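Predicted phosphatase, HAD family (Clostridium acetobutylicum, PDB 3MC1) is a predicted hydrolase of the haloacid dehalogenase superfamily that probably removes phosphate groups from its substrates. Local coordinates at residues V87-I91 with T186-G190. Sequence-based numbering, arbitrary orientation.
Sequences VYDGI and TYGFG
With chi1 at -76°, Tyr-88 has CG anti to its carbonyl carbon, beside the backbone N, which lays one face of its ring against Tyr-187, whose CG sits between backbone N and carbonyl carbon (chi1 60°), bringing that ring's edge up to the phenol. The result is a T-shaped (edge-to-face) pair: centroids lie 5.0 Å apart and the planes meet at 70°. Tyr-187 presents its CD1–CE1 edge; CD1 stands over the middle of the Tyr-88 ring, 3.8 Å above its plane, and the shortest carbon contact runs from Tyr-187 CE1 to Tyr-88 CD2 at 3.7 Å.

The phenol oxygen of Tyr-88 extends past this stack to Phe-189, where OH comes within 3.3 Å of CE2, and it also touches CA of Gly-188. A water at the edge of the Tyr-88 ring, in its plane, joins the two loops, 2.9 Å from Tyr-88 OH and donating to the carbonyl O of Tyr-187 at 3.2 Å. At the other end, Ile-91 CD1 reaches Tyr-187 OH at 3.9 Å, a van der Waals contact; that hydroxyl is hydrogen-bonded to the carbonyl O of Thr-14, within a sequence consistent with the HAD DxDx(T/V) motif.

A type II turn from Tyr-88 to Ile-91, closed by Ile-91 N to Tyr-88 O, leads through the N-cap Gly-90 into helix 91-101. In the Rossmann-like HAD core, loops after parallel strands gather round the metal: Phe-189 N is hydrogen-bonded to OD2 of Asp-167, a sodium ligand with Asp-10 and Asp-12. The contact thus links the N-terminus of helix 91-101 to the loop between strand 182-185 and helix 192-198, while helix 207-215 packs against Ile-91 and Tyr-187 through Val-207.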
loop_
_atom_site.group_PDB
_atom_site.type_symbol
_atom_site.label_atom_id
_atom_site.label_comp_id
_atom_site.label_asym_id
_atom_site.label_seq_id
_atom_site.Cartn_x
_atom_site.Cartn_y
_atom_site.Cartn_z
ATOM N N VAL A 87 13.361 -1.385 -0.603
ATOM C CA VAL A 87 12.562 -2.586 -0.364
ATOM C C VAL A 87 12.892 -3.017 1.063
ATOM O O VAL A 87 14.059 -2.982 1.457
ATOM C CB VAL A 87 12.944 -3.716 -1.344
ATOM C CG1 VAL A 87 12.229 -5.005 -0.967
ATOM C CG2 VAL A 87 12.569 -3.312 -2.759
ATOM N N TYR A 88 11.883 -3.395 1.849
ATOM C CA TYR A 88 12.136 -3.819 3.222
ATOM C C TYR A 88 12.984 -5.084 3.206
ATOM O O TYR A 88 12.799 -5.945 2.343
ATOM C CB TYR A 88 10.823 -4.105 3.968
ATOM C CG TYR A 88 10.050 -2.879 4.410
ATOM C CD1 TYR A 88 10.496 -2.084 5.468
ATOM C CD2 TYR A 88 8.862 -2.518 3.773
ATOM C CE1 TYR A 88 9.773 -0.959 5.878
ATOM C CE2 TYR A 88 8.137 -1.405 4.174
ATOM C CZ TYR A 88 8.594 -0.627 5.220
ATOM O OH TYR A 88 7.880 0.498 5.579
ATOM N N ASP A 89 13.920 -5.186 4.149
ATOM C CA ASP A 89 14.773 -6.367 4.228
ATOM C C ASP A 89 13.910 -7.624 4.388
ATOM O O ASP A 89 12.912 -7.626 5.119
ATOM C CB ASP A 89 15.734 -6.277 5.420
ATOM C CG ASP A 89 16.734 -5.146 5.285
ATOM O OD1 ASP A 89 17.279 -4.960 4.173
ATOM O OD2 ASP A 89 16.987 -4.452 6.294
ATOM N N GLY A 90 14.301 -8.685 3.694
ATOM C CA GLY A 90 13.577 -9.937 3.786
ATOM C C GLY A 90 12.408 -10.087 2.836
ATOM O O GLY A 90 11.970 -11.205 2.583
ATOM N N ILE A 91 11.915 -8.981 2.283
ATOM C CA ILE A 91 10.769 -9.053 1.381
ATOM C C ILE A 91 10.963 -9.910 0.135
ATOM O O ILE A 91 10.129 -10.756 -0.159
ATOM C CB ILE A 91 10.280 -7.642 0.947
ATOM C CG1 ILE A 91 9.494 -6.987 2.089
ATOM C CG2 ILE A 91 9.405 -7.758 -0.305
ATOM C CD1 ILE A 91 8.242 -7.745 2.506
ATOM N N THR A 186 3.469 -4.400 11.536
ATOM C CA THR A 186 3.816 -3.194 12.279
ATOM C C THR A 186 5.169 -2.590 11.924
ATOM O O THR A 186 5.563 -1.589 12.515
ATOM C CB THR A 186 3.787 -3.440 13.812
ATOM O OG1 THR A 186 4.646 -4.540 14.134
ATOM C CG2 THR A 186 2.357 -3.746 14.287
ATOM N N TYR A 187 5.886 -3.190 10.976
ATOM C CA TYR A 187 7.180 -2.644 10.578
ATOM C C TYR A 187 6.974 -1.523 9.565
ATOM O O TYR A 187 7.931 -0.911 9.092
ATOM C CB TYR A 187 8.088 -3.750 10.002
ATOM C CG TYR A 187 7.558 -4.461 8.773
ATOM C CD1 TYR A 187 7.604 -3.859 7.508
ATOM C CD2 TYR A 187 7.005 -5.740 8.873
ATOM C CE1 TYR A 187 7.110 -4.523 6.376
ATOM C CE2 TYR A 187 6.512 -6.407 7.755
ATOM C CZ TYR A 187 6.563 -5.800 6.514
ATOM O OH TYR A 187 6.036 -6.465 5.433
ATOM N N GLY A 188 5.715 -1.244 9.249
ATOM C CA GLY A 188 5.411 -0.203 8.284
ATOM C C GLY A 188 5.035 1.124 8.914
ATOM O O GLY A 188 5.678 1.580 9.850
ATOM N N PHE A 189 3.970 1.736 8.421
ATOM C CA PHE A 189 3.560 3.028 8.945
ATOM C C PHE A 189 2.307 2.998 9.810
ATOM O O PHE A 189 1.705 4.031 10.089
ATOM C CB PHE A 189 3.426 3.995 7.773
ATOM C CG PHE A 189 4.694 4.125 6.982
ATOM C CD1 PHE A 189 5.701 4.992 7.397
ATOM C CD2 PHE A 189 4.931 3.300 5.885
ATOM C CE1 PHE A 189 6.931 5.027 6.734
ATOM C CE2 PHE A 189 6.154 3.326 5.216
ATOM C CZ PHE A 189 7.155 4.189 5.642
ATOM N N GLY A 190 1.929 1.799 10.239
ATOM C CA GLY A 190 0.772 1.638 11.100
ATOM C C GLY A 190 1.256 1.042 12.411
ATOM O O GLY A 190 2.303 0.397 12.445
HETATM O O HOH W 1 8.946 1.860 7.930
#